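Local coordinates for protein DesE (Streptomyces coelicolor, PDB 6ENK) that binds the iron-loaded hydroxamate siderophore desferrioxamine B and probably delivers it to a membrane transporter for iron uptake, at residues A[210-215]-A[245-250]; A[214-219]-A[232-237]. All blocks are in the same frame, centred on the assembly; numbering follows the deposited sequence.

Contact 1: A[210-215]-A[245-250]; sequences LFYVSG and GWFESL. With BJ5 (desferrioxamine B), chain E.
Tyr-212 and Phe-247 lie side by side and point the same way, their ring planes turned 76° to each other and Tyr-212 CD1 3.3 Å from Phe-247 CE1. Each ring gives one face to the siderophore: BJ5 C28 sits over the centre of Phe-247, 3.8 Å above its plane, while the methyl C32 lies toward the rim of Tyr-212. At the edge of Tyr-212, Ser-249 OG lies in the ring plane, 3.3 Å from CE1. Trp-246 turns a face to the methylenes C18 and C19, so flat apolar groups suit the ligand's hydrocarbon linkers. Behind them, strands 211-214 and 247-250 pair antiparallel at one margin of the mixed sheet of the C-terminal lobe, as in class III binding proteins. Phe-211 and Leu-250 exchange two backbone hydrogen bonds, and so do Val-213 and Glu-248. On the reverse face, Val-213 CG2 meets Leu-250 CD1 at 3.7 Å, and Glu-248 forms a salt bridge with Lys-257 and a hydrogen bond with Tyr-258. With Tyr-212 cut back to an alanine, the C32 methyl would probably lose its aromatic cover and Phe-247 its partner at CE1. Phe-247 CG stands between its backbone N and carbonyl carbon (chi1 58°), which sets the ring face against C28.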
loop_
_atom_site.group_PDB
_atom_site.type_symbol
_atom_site.label_atom_id
_atom_site.label_comp_id
_atom_site.label_asym_id
_atom_site.label_seq_id
_atom_site.Cartn_x
_atom_site.Cartn_y
_atom_site.Cartn_z
ATOM N N LEU A 210 -13.705 15.976 -0.725
ATOM C CA LEU A 210 -13.973 15.222 0.507
ATOM C C LEU A 210 -12.707 14.862 1.261
ATOM O O LEU A 210 -11.640 14.713 0.662
ATOM C CB LEU A 210 -14.706 13.926 0.153
ATOM C CG LEU A 210 -16.090 14.048 -0.488
ATOM C CD1 LEU A 210 -16.578 12.724 -1.076
ATOM C CD2 LEU A 210 -17.072 14.587 0.536
ATOM N N PHE A 211 -12.859 14.716 2.575
ATOM C CA PHE A 211 -11.851 14.191 3.454
ATOM C C PHE A 211 -12.358 12.827 3.874
ATOM O O PHE A 211 -13.469 12.728 4.410
ATOM C CB PHE A 211 -11.715 15.066 4.682
ATOM C CG PHE A 211 -10.634 14.626 5.609
ATOM C CD1 PHE A 211 -9.336 15.023 5.404
ATOM C CD2 PHE A 211 -10.924 13.817 6.705
ATOM C CE1 PHE A 211 -8.331 14.626 6.258
ATOM C CE2 PHE A 211 -9.920 13.404 7.563
ATOM C CZ PHE A 211 -8.625 13.810 7.341
ATOM N N TYR A 212 -11.573 11.790 3.614
ATOM C CA TYR A 212 -11.990 10.427 3.898
ATOM C C TYR A 212 -11.358 9.895 5.166
ATOM O O TYR A 212 -10.150 9.988 5.327
ATOM C CB TYR A 212 -11.586 9.526 2.753
ATOM C CG TYR A 212 -12.062 10.001 1.410
ATOM C CD1 TYR A 212 -13.358 9.770 1.013
ATOM C CD2 TYR A 212 -11.201 10.657 0.516
ATOM C CE1 TYR A 212 -13.808 10.167 -0.227
ATOM C CE2 TYR A 212 -11.647 11.057 -0.731
ATOM C CZ TYR A 212 -12.952 10.794 -1.099
ATOM O OH TYR A 212 -13.445 11.144 -2.313
ATOM N N VAL A 213 -12.167 9.331 6.052
ATOM C CA VAL A 213 -11.652 8.667 7.256
ATOM C C VAL A 213 -11.805 7.162 7.134
ATOM O O VAL A 213 -12.940 6.645 7.026
ATOM C CB VAL A 213 -12.373 9.123 8.542
ATOM C CG1 VAL A 213 -11.711 8.521 9.780
ATOM C CG2 VAL A 213 -12.343 10.625 8.639
ATOM N N SER A 214 -10.666 6.461 7.175
ATOM C CA SER A 214 -10.667 5.024 7.081
ATOM C C SER A 214 -10.907 4.422 8.466
ATOM O O SER A 214 -10.387 4.921 9.472
ATOM C CB SER A 214 -9.353 4.512 6.485
ATOM O OG SER A 214 -9.245 4.849 5.111
ATOM N N GLY A 215 -11.714 3.364 8.514
ATOM C CA GLY A 215 -11.678 2.447 9.659
ATOM C C GLY A 215 -10.548 1.464 9.455
ATOM O O GLY A 215 -9.923 1.434 8.402
ATOM N N GLY A 245 -17.864 -0.643 3.659
ATOM C CA GLY A 245 -17.130 -0.841 4.902
ATOM C C GLY A 245 -15.709 -0.312 4.963
ATOM O O GLY A 245 -15.067 -0.453 6.005
ATOM N N TRP A 246 -15.215 0.294 3.881
ATOM C CA TRP A 246 -13.829 0.809 3.828
ATOM C C TRP A 246 -13.615 2.136 4.571
ATOM O O TRP A 246 -12.777 2.210 5.484
ATOM C CB TRP A 246 -13.360 0.964 2.373
ATOM C CG TRP A 246 -12.975 -0.338 1.689
ATOM C CD1 TRP A 246 -13.783 -1.132 0.906
ATOM C CD2 TRP A 246 -11.695 -0.979 1.718
ATOM N NE1 TRP A 246 -13.084 -2.234 0.461
ATOM C CE2 TRP A 246 -11.798 -2.159 0.940
ATOM C CE3 TRP A 246 -10.458 -0.666 2.329
ATOM C CZ2 TRP A 246 -10.714 -3.033 0.752
ATOM C CZ3 TRP A 246 -9.375 -1.534 2.139
ATOM C CH2 TRP A 246 -9.510 -2.703 1.341
ATOM N N PHE A 247 -14.382 3.165 4.195
ATOM C CA PHE A 247 -14.181 4.486 4.739
ATOM C C PHE A 247 -15.454 5.299 4.765
ATOM O O PHE A 247 -16.445 4.964 4.117
ATOM C CB PHE A 247 -13.051 5.229 3.979
ATOM C CG PHE A 247 -13.293 5.383 2.492
ATOM C CD1 PHE A 247 -14.049 6.440 1.993
ATOM C CD2 PHE A 247 -12.746 4.475 1.588
ATOM C CE1 PHE A 247 -14.272 6.594 0.604
ATOM C CE2 PHE A 247 -12.951 4.618 0.205
ATOM C CZ PHE A 247 -13.717 5.679 -0.287
ATOM N N GLU A 248 -15.376 6.386 5.528
ATOM C CA GLU A 248 -16.410 7.400 5.631
ATOM C C GLU A 248 -15.983 8.644 4.851
ATOM O O GLU A 248 -14.843 9.078 4.974
ATOM C CB GLU A 248 -16.590 7.794 7.093
ATOM C CG GLU A 248 -17.696 8.829 7.294
ATOM C CD GLU A 248 -17.874 9.216 8.750
ATOM O OE1 GLU A 248 -17.006 8.870 9.562
ATOM O OE2 GLU A 248 -18.890 9.870 9.065
ATOM N N SER A 249 -16.897 9.227 4.081
ATOM C CA SER A 249 -16.612 10.465 3.356
ATOM C C SER A 249 -17.110 11.678 4.180
ATOM O O SER A 249 -18.298 11.760 4.482
ATOM C CB SER A 249 -17.286 10.403 1.991
ATOM O OG SER A 249 -16.702 9.357 1.208
ATOM N N LEU A 250 -16.221 12.612 4.533
ATOM C CA LEU A 250 -16.613 13.815 5.278
ATOM C C LEU A 250 -16.462 15.081 4.430
ATOM O O LEU A 250 -15.509 15.237 3.668
ATOM C CB LEU A 250 -15.785 14.004 6.564
ATOM C CG LEU A 250 -15.763 12.909 7.642
ATOM C CD1 LEU A 250 -14.851 13.318 8.799
ATOM C CD2 LEU A 250 -17.169 12.615 8.123
HETATM FE FE BJ5 E . -9.264 4.371 -3.274
HETATM O O11 BJ5 E . -8.078 5.237 -4.607
HETATM O O12 BJ5 E . -9.842 3.156 -4.741
HETATM O O21 BJ5 E . -10.427 3.442 -1.983
HETATM O O22 BJ5 E . -7.901 3.025 -2.778
HETATM O O31 BJ5 E . -8.691 5.640 -1.856
HETATM O O32 BJ5 E . -10.645 5.748 -3.712
HETATM N N11 BJ5 E . -8.130 4.413 -5.626
HETATM C C11 BJ5 E . -9.202 3.491 -5.821
HETATM C C12 BJ5 E . -9.560 2.795 -7.095
HETATM C C13 BJ5 E . -11.051 2.455 -7.180
HETATM C C14 BJ5 E . -11.377 1.075 -6.649
HETATM O O13 BJ5 E . -11.510 0.110 -7.401
HETATM N N12 BJ5 E . -11.574 0.966 -5.335
HETATM C C15 BJ5 E . -12.245 -0.175 -4.711
HETATM C C16 BJ5 E . -11.331 -1.001 -3.846
HETATM C C18 BJ5 E . -11.397 0.525 -1.782
HETATM C C17 BJ5 E . -10.554 -0.232 -2.784
HETATM C C19 BJ5 E . -10.578 1.395 -0.842
HETATM N N21 BJ5 E . -9.770 2.393 -1.569
HETATM C C21 BJ5 E . -8.363 2.246 -1.828
HETATM C C22 BJ5 E . -7.440 1.213 -1.266
HETATM C C23 BJ5 E . -6.366 1.797 -0.350
HETATM C C24 BJ5 E . -6.935 2.445 0.884
HETATM O O23 BJ5 E . -7.198 1.798 1.885
HETATM N N22 BJ5 E . -7.121 3.762 0.831
HETATM C C25 BJ5 E . -7.458 4.602 1.974
HETATM C C26 BJ5 E . -8.032 5.923 1.543
HETATM C C27 BJ5 E . -9.475 5.846 1.073
HETATM C C28 BJ5 E . -10.028 7.134 0.496
HETATM C C29 BJ5 E . -9.348 7.595 -0.791
HETATM N N31 BJ5 E . -9.532 6.634 -1.886
HETATM C C31 BJ5 E . -10.601 6.722 -2.813
HETATM C C32 BJ5 E . -11.661 7.788 -2.806
HETATM C C39 BJ5 E . -7.045 4.526 -6.592
HETATM C C40 BJ5 E . -7.051 5.854 -7.306
HETATM C C41 BJ5 E . -8.439 6.358 -7.691
HETATM C C42 BJ5 E . -8.583 6.856 -9.124
HETATM C C43 BJ5 E . -8.553 8.365 -9.262
HETATM N N44 BJ5 E . -7.691 9.023 -8.284
#

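Contact 2: A[214-219]-A[232-237]; sequences SGTNLS and FVEPSE. With BJ5 (desferrioxamine B), chain E.
Thr-216 is gripped twice by the carboxylate of Glu-234. Thr-216 OG1 donates to the syn lone pair of Glu-234 OE2 over a short 2.5 Å. The backbone N of Thr-216 reaches Glu-234 OE1 at 3.0 Å, meeting that oxygen on the syn side but 25° out of the carboxylate plane. Threonine suits the place because it can also offer a methyl: CG2 lies over one face of the Phe-232 ring, 3.5 Å from CD2. OG1 stands between the backbone N and the carbonyl carbon (chi1 57°), which sends the hydroxyl to the glutamate and the methyl to the ring. Glu-234, bent at chi2 (-85°), folds its acid group back over Gly-215, whose CA is 3.4 Å from OE1; a side chain there would be tight against that oxygen. The segments are loops at either end of helix 220-227 in the lobe built on the mixed sheet, where Val-233 bonds to Val-201 of strand 201-206; Ser-214 and Ser-219 of the first loop approach the siderophore. Lys-226 of the intervening helix forms a salt bridge to Glu-234 OE2, which would be expected to favour the charged carboxylate. Water 1 donates to both Ser-214 O and Val-233 O, joining two carbonyls that cannot bond each other. Water 2 donates to Glu-234 OE1 and accepts from Asn-217 N. Farther out, Ser-236 OG caps helix 237-240 through Ala-239 N.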
loop_
_atom_site.group_PDB
_atom_site.type_symbol
_atom_site.label_atom_id
_atom_site.label_comp_id
_atom_site.label_asym_id
_atom_site.label_seq_id
_atom_site.Cartn_x
_atom_site.Cartn_y
_atom_site.Cartn_z
ATOM N N SER A 214 -10.666 6.461 7.175
ATOM C CA SER A 214 -10.667 5.024 7.081
ATOM C C SER A 214 -10.907 4.422 8.466
ATOM O O SER A 214 -10.387 4.921 9.472
ATOM C CB SER A 214 -9.353 4.512 6.485
ATOM O OG SER A 214 -9.245 4.849 5.111
ATOM N N GLY A 215 -11.714 3.364 8.514
ATOM C CA GLY A 215 -11.678 2.447 9.659
ATOM C C GLY A 215 -10.548 1.464 9.455
ATOM O O GLY A 215 -9.923 1.434 8.402
ATOM N N THR A 216 -10.300 0.626 10.450
ATOM C CA THR A 216 -9.202 -0.299 10.385
ATOM C C THR A 216 -9.574 -1.524 9.575
ATOM O O THR A 216 -8.744 -2.018 8.793
ATOM C CB THR A 216 -8.707 -0.708 11.778
ATOM O OG1 THR A 216 -9.773 -1.281 12.535
ATOM C CG2 THR A 216 -8.141 0.510 12.475
ATOM N N ASN A 217 -10.823 -1.968 9.710
ATOM C CA ASN A 217 -11.288 -3.183 9.030
ATOM C C ASN A 217 -11.064 -3.076 7.515
ATOM O O ASN A 217 -11.287 -2.029 6.920
ATOM C CB ASN A 217 -12.764 -3.451 9.317
ATOM C CG ASN A 217 -13.223 -4.819 8.827
ATOM O OD1 ASN A 217 -12.533 -5.819 9.042
ATOM N ND2 ASN A 217 -14.409 -4.871 8.183
ATOM N N LEU A 218 -10.629 -4.191 6.926
ATOM C CA LEU A 218 -10.405 -4.363 5.471
ATOM C C LEU A 218 -9.016 -3.964 4.982
ATOM O O LEU A 218 -8.533 -4.545 3.997
ATOM C CB LEU A 218 -11.492 -3.736 4.589
ATOM C CG LEU A 218 -12.955 -4.056 4.903
ATOM C CD1 LEU A 218 -13.810 -3.382 3.849
ATOM C CD2 LEU A 218 -13.235 -5.549 4.979
ATOM N N SER A 219 -8.369 -2.991 5.638
ATOM C CA SER A 219 -7.037 -2.524 5.229
ATOM C C SER A 219 -5.954 -3.388 5.870
ATOM O O SER A 219 -5.963 -3.594 7.088
ATOM C CB SER A 219 -6.810 -1.065 5.627
ATOM O OG SER A 219 -7.589 -0.179 4.836
ATOM N N PHE A 232 -7.185 3.411 17.302
ATOM C CA PHE A 232 -7.691 4.153 16.155
ATOM C C PHE A 232 -9.067 4.769 16.378
ATOM O O PHE A 232 -9.938 4.180 17.038
ATOM C CB PHE A 232 -7.761 3.269 14.906
ATOM C CG PHE A 232 -6.420 2.985 14.291
ATOM C CD1 PHE A 232 -5.866 3.862 13.367
ATOM C CD2 PHE A 232 -5.730 1.808 14.590
ATOM C CE1 PHE A 232 -4.639 3.595 12.783
ATOM C CE2 PHE A 232 -4.509 1.538 13.992
ATOM C CZ PHE A 232 -3.964 2.437 13.096
ATOM N N VAL A 233 -9.260 5.937 15.777
ATOM C CA VAL A 233 -10.587 6.485 15.538
ATOM C C VAL A 233 -11.263 5.514 14.564
ATOM O O VAL A 233 -10.682 5.156 13.531
ATOM C CB VAL A 233 -10.517 7.911 14.935
ATOM C CG1 VAL A 233 -11.884 8.407 14.459
ATOM C CG2 VAL A 233 -9.904 8.873 15.953
ATOM N N GLU A 234 -12.458 5.054 14.922
ATOM C CA GLU A 234 -13.199 4.076 14.104
ATOM C C GLU A 234 -14.557 4.652 13.742
ATOM O O GLU A 234 -15.450 4.679 14.582
ATOM C CB GLU A 234 -13.380 2.746 14.860
ATOM C CG GLU A 234 -12.086 2.024 15.154
ATOM C CD GLU A 234 -11.587 1.138 14.018
ATOM O OE1 GLU A 234 -12.004 1.307 12.853
ATOM O OE2 GLU A 234 -10.765 0.243 14.315
ATOM N N PRO A 235 -14.724 5.127 12.495
ATOM C CA PRO A 235 -16.087 5.453 12.057
ATOM C C PRO A 235 -16.997 4.233 12.248
ATOM O O PRO A 235 -16.517 3.091 12.139
ATOM C CB PRO A 235 -15.906 5.769 10.574
ATOM C CG PRO A 235 -14.496 6.209 10.454
ATOM C CD PRO A 235 -13.721 5.432 11.454
ATOM N N SER A 236 -18.278 4.456 12.514
ATOM C CA SER A 236 -19.219 3.343 12.653
ATOM C C SER A 236 -19.307 2.579 11.330
ATOM O O SER A 236 -19.046 3.147 10.246
ATOM C CB SER A 236 -20.613 3.838 13.057
ATOM O OG SER A 236 -21.231 4.506 11.988
ATOM N N GLU A 237 -19.699 1.304 11.409
ATOM C CA GLU A 237 -19.995 0.547 10.185
ATOM C C GLU A 237 -21.022 1.284 9.384
ATOM O O GLU A 237 -20.955 1.308 8.151
ATOM C CB GLU A 237 -20.531 -0.882 10.451
ATOM C CG GLU A 237 -19.490 -1.948 10.736
ATOM C CD GLU A 237 -18.317 -1.967 9.777
ATOM O OE1 GLU A 237 -18.523 -1.947 8.512
ATOM O OE2 GLU A 237 -17.170 -1.941 10.335
HETATM FE FE BJ5 E . -9.264 4.371 -3.274
HETATM O O11 BJ5 E . -8.078 5.237 -4.607
HETATM O O12 BJ5 E . -9.842 3.156 -4.741
HETATM O O21 BJ5 E . -10.427 3.442 -1.983
HETATM O O22 BJ5 E . -7.901 3.025 -2.778
HETATM O O31 BJ5 E . -8.691 5.640 -1.856
HETATM O O32 BJ5 E . -10.645 5.748 -3.712
HETATM N N11 BJ5 E . -8.130 4.413 -5.626
HETATM C C11 BJ5 E . -9.202 3.491 -5.821
HETATM C C12 BJ5 E . -9.560 2.795 -7.095
HETATM C C13 BJ5 E . -11.051 2.455 -7.180
HETATM C C14 BJ5 E . -11.377 1.075 -6.649
HETATM O O13 BJ5 E . -11.510 0.110 -7.401
HETATM N N12 BJ5 E . -11.574 0.966 -5.335
HETATM C C15 BJ5 E . -12.245 -0.175 -4.711
HETATM C C16 BJ5 E . -11.331 -1.001 -3.846
HETATM C C18 BJ5 E . -11.397 0.525 -1.782
HETATM C C17 BJ5 E . -10.554 -0.232 -2.784
HETATM C C19 BJ5 E . -10.578 1.395 -0.842
HETATM N N21 BJ5 E . -9.770 2.393 -1.569
HETATM C C21 BJ5 E . -8.363 2.246 -1.828
HETATM C C22 BJ5 E . -7.440 1.213 -1.266
HETATM C C23 BJ5 E . -6.366 1.797 -0.350
HETATM C C24 BJ5 E . -6.935 2.445 0.884
HETATM O O23 BJ5 E . -7.198 1.798 1.885
HETATM N N22 BJ5 E . -7.121 3.762 0.831
HETATM C C25 BJ5 E . -7.458 4.602 1.974
HETATM C C26 BJ5 E . -8.032 5.923 1.543
HETATM C C27 BJ5 E . -9.475 5.846 1.073
HETATM C C28 BJ5 E . -10.028 7.134 0.496
HETATM C C29 BJ5 E . -9.348 7.595 -0.791
HETATM N N31 BJ5 E . -9.532 6.634 -1.886
HETATM C C31 BJ5 E . -10.601 6.722 -2.813
HETATM C C32 BJ5 E . -11.661 7.788 -2.806
HETATM C C39 BJ5 E . -7.045 4.526 -6.592
HETATM C C40 BJ5 E . -7.051 5.854 -7.306
HETATM C C41 BJ5 E . -8.439 6.358 -7.691
HETATM C C42 BJ5 E . -8.583 6.856 -9.124
HETATM C C43 BJ5 E . -8.553 8.365 -9.262
HETATM N N44 BJ5 E . -7.691 9.023 -8.284
HETATM O O HOH W 1 -9.230 6.273 11.399
HETATM O O HOH W 2 -12.981 -0.962 11.503
HETATM O O HOH W 3 -15.755 -2.436 7.747
#

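How the contacts relate
The centres of contacts 1 and 2 lie about 8 Å apart, both at the 247-250 margin of the mixed sheet of the C-terminal lobe. They share Ser-214 and Gly-215, where strand 211-214 gives way to the loop before helix 220-227. Along the chain the order is 210-215, 214-219, 232-237, then 245-250, so contact 2 closes the helical excursion nested inside the connection between the paired strands. They also touch directly: Val-213 CG1 packs on Pro-235 CG at 3.7 Å. Contact 1 supplies an aromatic wall to the siderophore; the shared Ser-214, with Ser-219 of contact 2, also approaches it, as loop 214-219 carries the chain from the edge pair along the ligand pocket.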